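Cycloalternan-forming enzyme (Listeria monocytogenes serovar 1/2a, PDB 5F7U) belongs to glycoside hydrolase family 31, the carbohydrate-active enzymes built on a TIM barrel, here joined to beta-rich flanking domains and a family 6 carbohydrate-binding module. Local coordinates at residues Tyr493-Ser498 against Gly504-Phe509; Tyr270-Tyr275 against Met541-Asp546; Glu476-Gln481 against Asp516-Gln521; Glu406-Trp411 against Val460-Gly465. The protein carries 1 engineered substitution. All blocks are in the same frame, centred on the assembly; numbering follows the deposited sequence.

Contact 1: Tyr493-Ser498 against Gly504-Phe509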
# COMPACT_ATOMS: atom_id res chain seq x y z
N TYR A 493 26.68 11.89 -16.18
CA TYR A 493 26.09 10.56 -16.19
C TYR A 493 24.89 10.55 -17.13
O TYR A 493 24.00 11.41 -17.02
CB TYR A 493 25.65 10.12 -14.79
CG TYR A 493 24.74 8.91 -14.84
CD1 TYR A 493 25.26 7.64 -15.10
CD2 TYR A 493 23.36 9.05 -14.67
CE1 TYR A 493 24.43 6.53 -15.18
CE2 TYR A 493 22.52 7.94 -14.75
CZ TYR A 493 23.06 6.69 -15.00
OH TYR A 493 22.24 5.59 -15.07
N ARG A 494 24.87 9.59 -18.04
CA ARG A 494 23.70 9.35 -18.90
C ARG A 494 23.09 7.98 -18.64
O ARG A 494 23.81 7.03 -18.36
CB ARG A 494 24.06 9.48 -20.38
CG ARG A 494 24.61 10.85 -20.76
CD ARG A 494 25.21 10.86 -22.15
NE ARG A 494 25.70 12.20 -22.47
CZ ARG A 494 24.97 13.14 -23.08
NH1 ARG A 494 23.73 12.90 -23.46
NH2 ARG A 494 25.51 14.34 -23.30
N VAL A 495 21.76 7.91 -18.73
CA VAL A 495 21.01 6.64 -18.63
C VAL A 495 21.54 5.67 -19.71
O VAL A 495 21.71 6.07 -20.87
CB VAL A 495 19.50 6.90 -18.82
CG1 VAL A 495 18.71 5.60 -18.86
CG2 VAL A 495 18.96 7.78 -17.70
N PRO A 496 21.80 4.39 -19.34
CA PRO A 496 22.32 3.42 -20.33
C PRO A 496 21.46 3.37 -21.59
O PRO A 496 20.23 3.46 -21.50
CB PRO A 496 22.24 2.09 -19.58
CG PRO A 496 22.42 2.48 -18.15
CD PRO A 496 21.65 3.77 -18.01
N ALA A 497 22.12 3.25 -22.75
CA ALA A 497 21.49 3.47 -24.07
C ALA A 497 20.22 2.64 -24.34
O ALA A 497 19.30 3.12 -25.00
CB ALA A 497 22.53 3.30 -25.17
N SER A 498 20.16 1.43 -23.77
CA SER A 498 19.04 0.51 -24.00
C SER A 498 17.79 0.78 -23.16
O SER A 498 16.74 0.20 -23.41
CB SER A 498 19.53 -0.92 -23.78
OG SER A 498 19.79 -1.15 -22.39
N GLY A 504 19.83 10.00 -21.94
CA GLY A 504 19.38 11.20 -21.23
C GLY A 504 20.24 11.46 -20.00
O GLY A 504 20.83 10.53 -19.43
N ILE A 505 20.27 12.71 -19.56
CA ILE A 505 21.08 13.10 -18.42
C ILE A 505 20.18 13.27 -17.20
O ILE A 505 19.27 14.11 -17.19
CB ILE A 505 21.88 14.39 -18.74
CG1 ILE A 505 22.78 14.17 -19.96
CG2 ILE A 505 22.72 14.81 -17.54
CD1 ILE A 505 23.42 15.44 -20.51
N LEU A 506 20.41 12.47 -16.16
CA LEU A 506 19.65 12.63 -14.92
C LEU A 506 20.01 13.91 -14.19
O LEU A 506 21.18 14.29 -14.13
CB LEU A 506 19.90 11.46 -13.97
CG LEU A 506 19.34 10.09 -14.29
CD1 LEU A 506 19.57 9.23 -13.05
CD2 LEU A 506 17.83 10.18 -14.57
N LEU A 507 18.99 14.59 -13.65
CA LEU A 507 19.22 15.71 -12.75
C LEU A 507 19.67 15.15 -11.41
O LEU A 507 19.06 14.23 -10.87
CB LEU A 507 17.94 16.56 -12.60
CG LEU A 507 17.98 17.92 -11.88
CD1 LEU A 507 18.00 17.83 -10.36
CD2 LEU A 507 19.12 18.80 -12.41
N ASP A 508 20.76 15.68 -10.86
CA ASP A 508 21.21 15.23 -9.56
C ASP A 508 20.37 15.85 -8.44
O ASP A 508 20.65 16.97 -8.00
CB ASP A 508 22.70 15.53 -9.37
CG ASP A 508 23.24 15.07 -8.01
OD1 ASP A 508 22.46 14.54 -7.17
OD2 ASP A 508 24.46 15.23 -7.80
N PHE A 509 19.35 15.12 -7.98
CA PHE A 509 18.45 15.61 -6.93
C PHE A 509 19.09 15.73 -5.55
O PHE A 509 18.47 16.26 -4.63
CB PHE A 509 17.11 14.84 -6.92
CG PHE A 509 16.23 15.22 -8.07
CD1 PHE A 509 15.41 16.35 -8.00
CD2 PHE A 509 16.28 14.49 -9.27
CE1 PHE A 509 14.62 16.72 -9.09
CE2 PHE A 509 15.49 14.86 -10.35
CZ PHE A 509 14.67 15.99 -10.26
O HOH W 1 23.41 12.61 -14.57

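Contact 2: Tyr270-Tyr275 against Met541-Asp546. With GLC (alpha-D-glucopyranose), chain F.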
# COMPACT_ATOMS: atom_id res chain seq x y z
N TYR A 270 15.60 -3.58 -4.39
CA TYR A 270 16.21 -3.06 -5.60
C TYR A 270 15.10 -2.47 -6.45
O TYR A 270 14.24 -3.22 -6.96
CB TYR A 270 16.87 -4.21 -6.36
CG TYR A 270 17.72 -3.80 -7.54
CD1 TYR A 270 19.02 -3.28 -7.36
CD2 TYR A 270 17.26 -4.00 -8.86
CE1 TYR A 270 19.82 -2.93 -8.44
CE2 TYR A 270 18.06 -3.66 -9.94
CZ TYR A 270 19.32 -3.13 -9.74
OH TYR A 270 20.09 -2.82 -10.83
N VAL A 271 15.12 -1.16 -6.63
CA VAL A 271 14.10 -0.53 -7.48
C VAL A 271 14.36 -0.87 -8.95
O VAL A 271 15.51 -0.90 -9.40
CB VAL A 271 14.01 1.01 -7.27
CG1 VAL A 271 13.66 1.34 -5.81
CG2 VAL A 271 15.27 1.74 -7.74
N TYR A 272 13.28 -1.13 -9.68
CA TYR A 272 13.43 -1.50 -11.08
C TYR A 272 12.17 -1.16 -11.85
O TYR A 272 11.07 -1.28 -11.31
CB TYR A 272 13.79 -2.99 -11.21
CG TYR A 272 14.35 -3.36 -12.55
CD1 TYR A 272 15.72 -3.22 -12.84
CD2 TYR A 272 13.51 -3.86 -13.53
CE1 TYR A 272 16.22 -3.58 -14.09
CE2 TYR A 272 13.99 -4.20 -14.78
CZ TYR A 272 15.33 -4.07 -15.05
OH TYR A 272 15.71 -4.44 -16.33
N ASN A 273 12.35 -0.70 -13.08
CA ASN A 273 11.22 -0.45 -13.97
C ASN A 273 10.93 -1.71 -14.82
O ASN A 273 11.54 -1.91 -15.89
CB ASN A 273 11.48 0.80 -14.86
CG ASN A 273 10.40 0.98 -15.93
OD1 ASN A 273 9.32 0.42 -15.82
ND2 ASN A 273 10.71 1.74 -16.99
N GLU A 274 10.01 -2.56 -14.32
CA GLU A 274 9.62 -3.81 -15.01
C GLU A 274 8.21 -3.68 -15.55
O GLU A 274 7.27 -3.57 -14.79
CB GLU A 274 9.70 -5.04 -14.07
CG GLU A 274 9.42 -6.38 -14.78
CD GLU A 274 10.47 -6.74 -15.84
OE1 GLU A 274 11.61 -6.22 -15.76
OE2 GLU A 274 10.16 -7.51 -16.77
N TYR A 275 8.10 -3.66 -16.88
CA TYR A 275 6.81 -3.43 -17.54
C TYR A 275 5.96 -4.71 -17.57
O TYR A 275 6.43 -5.74 -18.06
CB TYR A 275 7.13 -2.94 -18.95
CG TYR A 275 5.95 -2.64 -19.85
CD1 TYR A 275 5.19 -1.48 -19.67
CD2 TYR A 275 5.65 -3.48 -20.92
CE1 TYR A 275 4.11 -1.19 -20.52
CE2 TYR A 275 4.60 -3.21 -21.78
CZ TYR A 275 3.84 -2.05 -21.58
OH TYR A 275 2.77 -1.79 -22.43
N MET A 541 16.56 4.86 -12.66
CA MET A 541 17.41 5.18 -13.79
C MET A 541 18.89 5.32 -13.43
O MET A 541 19.69 5.67 -14.28
CB MET A 541 16.91 6.47 -14.43
CG MET A 541 15.56 6.30 -15.11
SD MET A 541 14.72 7.89 -15.22
CE MET A 541 13.41 7.43 -16.36
N VAL A 542 19.24 5.03 -12.17
CA VAL A 542 20.64 5.11 -11.73
C VAL A 542 21.32 3.76 -11.88
O VAL A 542 21.04 2.82 -11.12
CB VAL A 542 20.76 5.61 -10.27
CG1 VAL A 542 22.21 5.53 -9.78
CG2 VAL A 542 20.25 7.04 -10.14
N TRP A 543 22.24 3.68 -12.84
CA TRP A 543 23.12 2.52 -12.99
C TRP A 543 24.57 2.96 -12.85
O TRP A 543 24.88 4.16 -12.86
CB TRP A 543 22.89 1.89 -14.37
CG TRP A 543 21.70 0.94 -14.45
CD1 TRP A 543 21.69 -0.38 -14.11
CD2 TRP A 543 20.39 1.24 -14.93
NE1 TRP A 543 20.45 -0.93 -14.34
CE2 TRP A 543 19.63 0.04 -14.86
CE3 TRP A 543 19.77 2.41 -15.43
CZ2 TRP A 543 18.30 -0.03 -15.25
CZ3 TRP A 543 18.46 2.34 -15.82
CH2 TRP A 543 17.72 1.13 -15.74
N GLY A 544 25.46 1.97 -12.77
CA GLY A 544 26.91 2.20 -12.84
C GLY A 544 27.45 2.39 -11.43
O GLY A 544 26.95 3.20 -10.67
N ARG A 545 28.49 1.64 -11.10
CA ARG A 545 29.09 1.75 -9.76
C ARG A 545 29.80 3.07 -9.52
O ARG A 545 29.83 3.57 -8.40
CB ARG A 545 30.07 0.64 -9.56
CG ARG A 545 29.37 -0.65 -9.37
CD ARG A 545 30.05 -1.34 -8.23
NE ARG A 545 29.49 -2.66 -8.12
CZ ARG A 545 30.04 -3.64 -7.42
NH1 ARG A 545 31.20 -3.44 -6.79
NH2 ARG A 545 29.46 -4.83 -7.41
N ASP A 546 30.39 3.62 -10.57
CA ASP A 546 31.22 4.81 -10.41
C ASP A 546 30.42 6.11 -10.57
O ASP A 546 30.97 7.22 -10.43
CB ASP A 546 32.39 4.73 -11.38
CG ASP A 546 33.37 3.62 -11.01
OD1 ASP A 546 34.11 3.82 -10.01
OD2 ASP A 546 33.42 2.57 -11.69
C1 GLC F . 7.83 1.96 -21.26
C2 GLC F . 8.41 2.72 -20.06
C3 GLC F . 7.33 3.02 -19.01
C4 GLC F . 6.18 3.84 -19.63
C5 GLC F . 5.66 3.04 -20.85
C6 GLC F . 4.58 3.77 -21.63
O1 GLC F . 7.50 0.62 -20.89
O2 GLC F . 9.44 1.93 -19.47
O3 GLC F . 7.92 3.70 -17.91
O4 GLC F . 5.09 4.02 -18.70
O5 GLC F . 6.67 2.63 -21.80
O6 GLC F . 3.38 3.09 -21.29

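Contact 3: Glu476-Gln481 against Asp516-Gln521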
# COMPACT_ATOMS: atom_id res chain seq x y z
N GLU A 476 23.65 22.05 -22.26
CA GLU A 476 24.95 22.70 -22.13
C GLU A 476 25.11 23.35 -20.75
O GLU A 476 26.15 23.18 -20.11
CB GLU A 476 25.17 23.71 -23.25
CG GLU A 476 26.60 24.26 -23.31
CD GLU A 476 26.88 25.07 -24.57
OE1 GLU A 476 26.05 25.03 -25.52
OE2 GLU A 476 27.94 25.74 -24.62
N TYR A 477 24.07 24.05 -20.30
CA TYR A 477 24.05 24.67 -18.97
C TYR A 477 24.15 23.64 -17.84
O TYR A 477 24.97 23.79 -16.92
CB TYR A 477 22.79 25.53 -18.79
CG TYR A 477 22.73 26.27 -17.46
CD1 TYR A 477 23.62 27.32 -17.18
CD2 TYR A 477 21.80 25.90 -16.48
CE1 TYR A 477 23.56 28.00 -15.96
CE2 TYR A 477 21.74 26.57 -15.26
CZ TYR A 477 22.63 27.61 -15.01
OH TYR A 477 22.58 28.29 -13.81
N MET A 478 23.31 22.60 -17.93
CA MET A 478 23.26 21.54 -16.94
C MET A 478 24.64 20.90 -16.72
O MET A 478 25.08 20.73 -15.59
CB MET A 478 22.23 20.50 -17.37
CG MET A 478 21.92 19.43 -16.35
SD MET A 478 20.70 18.35 -17.11
CE MET A 478 20.46 17.18 -15.77
N ILE A 479 25.31 20.57 -17.82
CA ILE A 479 26.65 19.98 -17.78
C ILE A 479 27.68 20.95 -17.17
O ILE A 479 28.39 20.57 -16.24
CB ILE A 479 27.09 19.46 -19.16
CG1 ILE A 479 26.15 18.32 -19.60
CG2 ILE A 479 28.54 18.97 -19.14
CD1 ILE A 479 26.26 17.96 -21.07
N SER A 480 27.72 22.19 -17.67
CA SER A 480 28.70 23.19 -17.19
C SER A 480 28.56 23.51 -15.69
O SER A 480 29.56 23.81 -15.03
CB SER A 480 28.64 24.47 -18.04
OG SER A 480 27.52 25.27 -17.68
N GLN A 481 27.33 23.42 -15.17
CA GLN A 481 27.06 23.70 -13.76
C GLN A 481 27.32 22.52 -12.83
O GLN A 481 27.32 22.68 -11.61
CB GLN A 481 25.62 24.19 -13.56
CG GLN A 481 25.35 25.56 -14.16
CD GLN A 481 26.40 26.59 -13.77
OE1 GLN A 481 26.44 27.02 -12.62
NE2 GLN A 481 27.26 26.97 -14.72
N ASP A 516 16.96 23.48 -7.47
CA ASP A 516 16.43 24.84 -7.61
C ASP A 516 16.33 25.26 -9.07
O ASP A 516 15.31 25.82 -9.47
CB ASP A 516 17.27 25.86 -6.80
CG ASP A 516 17.07 25.71 -5.28
OD1 ASP A 516 16.04 25.11 -4.83
OD2 ASP A 516 17.94 26.17 -4.52
N TRP A 517 17.35 24.96 -9.87
CA TRP A 517 17.33 25.25 -11.31
C TRP A 517 16.23 24.47 -12.01
O TRP A 517 15.39 25.05 -12.68
CB TRP A 517 18.67 24.96 -11.97
CG TRP A 517 18.57 25.03 -13.45
CD1 TRP A 517 18.30 26.14 -14.20
CD2 TRP A 517 18.70 23.94 -14.37
NE1 TRP A 517 18.25 25.81 -15.53
CE2 TRP A 517 18.50 24.47 -15.67
CE3 TRP A 517 18.97 22.56 -14.23
CZ2 TRP A 517 18.57 23.67 -16.83
CZ3 TRP A 517 19.03 21.76 -15.39
CH2 TRP A 517 18.84 22.33 -16.67
N TRP A 518 16.24 23.16 -11.86
CA TRP A 518 15.27 22.29 -12.54
C TRP A 518 13.84 22.72 -12.24
O TRP A 518 13.03 22.90 -13.16
CB TRP A 518 15.49 20.86 -12.07
CG TRP A 518 14.77 19.81 -12.83
CD1 TRP A 518 13.56 19.23 -12.50
CD2 TRP A 518 15.23 19.13 -14.01
NE1 TRP A 518 13.24 18.25 -13.41
CE2 TRP A 518 14.24 18.16 -14.35
CE3 TRP A 518 16.38 19.24 -14.81
CZ2 TRP A 518 14.37 17.30 -15.45
CZ3 TRP A 518 16.52 18.38 -15.92
CH2 TRP A 518 15.51 17.41 -16.23
N THR A 519 13.54 22.92 -10.95
CA THR A 519 12.22 23.35 -10.51
C THR A 519 11.88 24.77 -10.98
O THR A 519 10.74 25.03 -11.34
CB THR A 519 12.00 23.18 -9.01
OG1 THR A 519 12.94 23.98 -8.29
CG2 THR A 519 12.12 21.68 -8.58
N SER A 520 12.88 25.67 -11.01
CA SER A 520 12.63 27.05 -11.50
C SER A 520 12.05 27.07 -12.92
O SER A 520 11.27 27.96 -13.28
CB SER A 520 13.88 27.94 -11.42
OG SER A 520 14.84 27.62 -12.42
N GLN A 521 12.41 26.07 -13.73
CA GLN A 521 11.97 25.99 -15.12
C GLN A 521 10.50 25.64 -15.21
O GLN A 521 9.84 25.95 -16.21
CB GLN A 521 12.78 24.93 -15.89
CG GLN A 521 14.28 25.22 -15.96
CD GLN A 521 15.00 24.19 -16.79
OE1 GLN A 521 15.03 23.01 -16.43
NE2 GLN A 521 15.57 24.61 -17.91

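Contact 4: Glu406-Trp411 against Val460-Gly465. With GLC (alpha-D-glucopyranose), chain B.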
# COMPACT_ATOMS: atom_id res chain seq x y z
N GLU A 406 10.22 17.33 -25.54
CA GLU A 406 11.64 17.61 -25.63
C GLU A 406 12.19 18.15 -24.33
O GLU A 406 13.08 17.55 -23.75
CB GLU A 406 11.92 18.59 -26.77
CG GLU A 406 11.60 18.07 -28.16
CD GLU A 406 12.48 16.90 -28.61
OE1 GLU A 406 13.45 16.51 -27.92
OE2 GLU A 406 12.17 16.34 -29.69
N THR A 407 11.65 19.29 -23.88
CA THR A 407 12.07 19.89 -22.61
C THR A 407 11.24 19.35 -21.45
O THR A 407 11.68 19.35 -20.30
CB THR A 407 11.88 21.42 -22.61
OG1 THR A 407 10.49 21.75 -22.69
CG2 THR A 407 12.66 22.09 -23.79
N TYR A 408 9.99 18.96 -21.74
CA TYR A 408 9.02 18.55 -20.72
C TYR A 408 8.65 19.64 -19.71
O TYR A 408 8.13 19.34 -18.63
CB TYR A 408 9.43 17.23 -20.03
CG TYR A 408 9.41 16.10 -21.02
CD1 TYR A 408 8.21 15.46 -21.33
CD2 TYR A 408 10.57 15.72 -21.68
CE1 TYR A 408 8.16 14.46 -22.27
CE2 TYR A 408 10.55 14.71 -22.64
CZ TYR A 408 9.33 14.09 -22.92
OH TYR A 408 9.30 13.09 -23.88
N TYR A 409 8.92 20.91 -20.04
CA TYR A 409 8.36 22.00 -19.25
C TYR A 409 7.65 23.06 -20.10
O TYR A 409 7.16 24.06 -19.56
CB TYR A 409 9.38 22.60 -18.27
CG TYR A 409 10.58 23.25 -18.91
CD1 TYR A 409 10.50 24.56 -19.40
CD2 TYR A 409 11.81 22.58 -19.01
CE1 TYR A 409 11.59 25.16 -20.00
CE2 TYR A 409 12.92 23.18 -19.60
CZ TYR A 409 12.80 24.47 -20.09
OH TYR A 409 13.88 25.11 -20.67
N ILE A 410 7.57 22.82 -21.41
CA ILE A 410 6.93 23.74 -22.36
C ILE A 410 5.76 22.99 -23.01
O ILE A 410 5.90 21.82 -23.38
CB ILE A 410 7.93 24.22 -23.43
CG1 ILE A 410 9.08 25.00 -22.76
CG2 ILE A 410 7.25 25.08 -24.52
CD1 ILE A 410 10.25 25.34 -23.69
N TRP A 411 4.62 23.67 -23.11
CA TRP A 411 3.42 23.14 -23.75
C TRP A 411 3.66 22.79 -25.20
O TRP A 411 4.36 23.53 -25.93
CB TRP A 411 2.25 24.14 -23.62
CG TRP A 411 1.78 24.18 -22.22
CD1 TRP A 411 2.27 24.96 -21.21
CD2 TRP A 411 0.77 23.33 -21.64
NE1 TRP A 411 1.60 24.67 -20.02
CE2 TRP A 411 0.68 23.67 -20.26
CE3 TRP A 411 -0.08 22.32 -22.15
CZ2 TRP A 411 -0.21 23.04 -19.38
CZ3 TRP A 411 -0.98 21.69 -21.26
CH2 TRP A 411 -1.02 22.07 -19.90
N VAL A 460 14.86 13.25 -15.91
CA VAL A 460 15.94 13.15 -16.88
C VAL A 460 15.76 14.26 -17.90
O VAL A 460 14.64 14.59 -18.24
CB VAL A 460 15.94 11.73 -17.54
CG1 VAL A 460 14.64 11.45 -18.30
CG2 VAL A 460 17.17 11.51 -18.42
N LEU A 461 16.87 14.85 -18.34
CA LEU A 461 16.85 15.72 -19.51
C LEU A 461 17.07 14.83 -20.73
O LEU A 461 18.11 14.17 -20.86
CB LEU A 461 17.94 16.79 -19.42
CG LEU A 461 17.98 17.78 -20.59
CD1 LEU A 461 18.10 19.20 -20.04
CD2 LEU A 461 19.12 17.47 -21.54
N LYS A 462 16.06 14.81 -21.61
CA LYS A 462 16.04 13.92 -22.76
C LYS A 462 17.15 14.29 -23.72
O LYS A 462 17.36 15.47 -24.00
CB LYS A 462 14.68 13.98 -23.44
CG LYS A 462 14.63 13.28 -24.79
CD LYS A 462 13.52 13.83 -25.65
CE LYS A 462 13.75 13.45 -27.10
NZ LYS A 462 12.51 13.71 -27.87
N ASP A 463 17.89 13.29 -24.21
CA ASP A 463 18.87 13.53 -25.27
C ASP A 463 18.91 12.33 -26.20
O ASP A 463 19.61 11.35 -25.93
CB ASP A 463 20.26 13.85 -24.71
CG ASP A 463 21.28 14.21 -25.80
OD1 ASP A 463 20.94 14.19 -27.00
OD2 ASP A 463 22.44 14.50 -25.45
N ASP A 464 18.17 12.42 -27.30
CA ASP A 464 18.17 11.34 -28.30
C ASP A 464 18.99 11.67 -29.55
O ASP A 464 18.80 11.08 -30.61
CB ASP A 464 16.73 10.99 -28.67
CG ASP A 464 16.01 12.12 -29.37
OD1 ASP A 464 16.51 13.27 -29.40
OD2 ASP A 464 14.91 11.86 -29.90
N GLY A 465 19.90 12.64 -29.41
CA GLY A 465 20.78 13.02 -30.51
C GLY A 465 20.16 13.91 -31.57
O GLY A 465 20.88 14.37 -32.45
C1 GLC B . 4.32 7.95 -22.62
C2 GLC B . 5.47 7.66 -23.60
C3 GLC B . 6.57 8.73 -23.50
C4 GLC B . 5.99 10.14 -23.63
C5 GLC B . 4.90 10.31 -22.56
C6 GLC B . 4.28 11.69 -22.50
O2 GLC B . 6.05 6.39 -23.30
O3 GLC B . 7.56 8.51 -24.51
O4 GLC B . 7.04 11.09 -23.46
O5 GLC B . 3.87 9.32 -22.75
O6 GLC B . 3.48 11.89 -23.68
O HOH W 2 14.17 16.96 -21.21
O HOH W 3 12.74 16.66 -18.58
O HOH W 4 10.69 12.31 -26.51

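Contact 1: Tyr493-Ser498 against Gly504-Phe509
G504 meets V495 where a loop folds back on a short strand, in the long connection between barrel strands 452-457 and 534-536 of the TIM barrel. V495 N donates to G504 O over 2.9 Å, and the donor stands almost in line with the carbonyl bond (162°). The same oxygen receives the CA-H of R494, whose CA is 3.1 Å from G504 O, so one carbonyl holds two consecutive loop residues. Next comes I505, in the strand that pairs antiparallel with 460-461. Its outermost carbon lies over one face of the R494 guanidinium, toward the rim, with I505 CD1 3.7 Å from R494 NH2. Partners elsewhere fix the turn of that flat group: NH1 bonds to N503 O and bridges to D463, while NH2 bridges to E475. L506 follows and divides its two methyls. One reaches the edge of the Y493 ring, close to its plane, with L506 CD1 3.6 Å from Y493 CE2; the tyrosine has CG trans to its own nitrogen (chi1 166°), which lays the ring alongside the leucine. The other methyl packs on V495, L506 CD2 to V495 CG2 being 4.1 Å, the two side chains crossing at about a right angle. A water completes the join between the backbones, donating to Y493 O at 2.8 Å and to L506 O at 2.8 Å.

Contact 2: Tyr270-Tyr275 against Met541-Asp546
At the seam between the galactose mutarotase-like domain and the TIM barrel, W543 meets two tyrosines, Y270 and Y272, and the contact illustrates how a few aromatic groups can contribute to a domain seam. The loop 270-275 follows strand 266-269 of the mutarotase-like domain; the loop 541-546 follows barrel strand 534-536. Only 93 Å² is buried between the two segments. Y272 CE1 lies at the edge of the indole, near its plane, 4.3 Å from W543 CZ2. On the pyrrole side of the same indole stands Y270, its long direction at about a right angle to the tryptophan side chain and its OH 4.0 Å from W543 NE1. At that separation the two polar atoms do not bond to each other, and each has a partner elsewhere: W543 NE1 donates to D16, and the Y270 hydroxyl finds its strongest partner at L17, so the N-terminal stretch also closes on this seam. R559, from helix 555-577, ties the two loops together by bonding to V271 O and to V542 O. Farther along the tyrosine-bearing loop the chain enters a glycan pocket through N273 and Y275. The Y275 ring, with CG trans to the backbone nitrogen (chi1 179°), reaches out to the sugar; its hydroxyl bonds to E663 OE2, an oxygen that also binds the glucopyranose. Nearer the root of the ring, Y275 CD1 lies 3.4 Å from O1 of alpha-D-glucopyranose.

Contact 3: Glu476-Gln481 against Asp516-Gln521
The carbonyl oxygen of Y477, whose ring meets W517 across the contact, is gripped twice: by Q481 N of the helical backbone and by the hydroxyl of S480, with S480 OG 3.0 Å from Y477 O. The facing helix repeats the device, S520 OG donating to W517 O at 2.6 Å. In both, a serine three residues on folds back to the carbonyl of the aromatic residue that makes the contact. Between the two segments, however, the join is made by rings and sulfur. Y477 turns an edge to one face of the W517 indole in a T-shaped stack, its ring centroid 4.9 Å from that of the five-membered ring and the planes at 61°. Its nearest atom, Y477 CE2, is 3.6 Å from W517 NE1, which donates to G422 O; Q521 OE1 lies over the opposite indole face. M478 crosses the indole at about a right angle, by its six-membered ring. With CG trans to the backbone nitrogen (chi1 -172°) and the chain straight beyond it, M478 CG rests 3.8 Å from W517 CZ3, and the methyl continues until M478 CE is 4.1 Å from W518 CZ3. The sulfur, M478 SD, stands 5.4 Å from the centre of the W517 six-membered ring, at its edge. The segment axes pass 12.3 Å apart at 164°. This is an antiparallel helix pair bridged by an edge-to-face stack and a Met-aromatic contact, in the long connection between TIM-barrel strands 452-457 and 534-536.

Contact 4: Glu406-Trp411 against Val460-Gly465
E406 and K462 form a salt bridge between the loop that follows strand 396-399 and the segment that begins on the short strand 460-461, just after strand 452-457. Strands 396-399 and 452-457 are neighbours in the TIM barrel, and the first loop gives Y408 to a glycan pocket. E406 OE1 lies 3.0 Å from K462 NZ, a hydrogen bond weak in geometry though sound as an ion pair. The carboxylate is shared, since R471 also bridges to E406 OE1. The ammonium is shared too: it donates to E405 O, and a long bridge of 3.6 Å joins K462 NZ to D464 OD2, making a small charge network. A glutamate bent at chi2 (-66°) meets a lysine stretched out beyond CG. Three waters extend the join. One accepts from K462 NZ at 2.7 Å and donates to Y408 OH, linking the network to the tyrosine. A second connects the backbones, 2.8 Å from E406 O and 2.9 Å from K462 N, while a third donates to V460 O and weakly to T407 O. Each segment is also shaped locally. T407 OG1 accepts from Y409 N at 3.2 Å in an ST turn, and D463 OD1 accepts from G465 N in an Asx turn. Packing across the segments is slight: K462 CB meets the edge of the Y408 ring, 4.3 Å from Y408 CE2. The same ring presents its hydroxyl to the pocket, where E405 OE1 bonds both to it and to the sugar, and Y408 OH stands 3.0 Å from O4 of alpha-D-glucopyranose.

How the contacts relate
Contact 1 is the hub: it touches each of the other three. Its L506 packs on V542 of contact 2, whose centre is about 11 Å from its own, and its Y493 hydroxyl holds M541 O at 2.7 Å. Toward contact 4, its centre about 12 Å away, I505 O lies 2.8 Å from L461 N, pairing strands 505-506 and 460-461. The helices of contact 3 cover this ribbon: M478 CE approaches L506 O, and W518 lies against V460 and L461. Contacts 2 and 3 do not touch, their nearest atoms being about 9 Å apart. Contacts 2 and 4 supply residues to the same glycan pocket: N273 and Y275 from one, Y408 from the other.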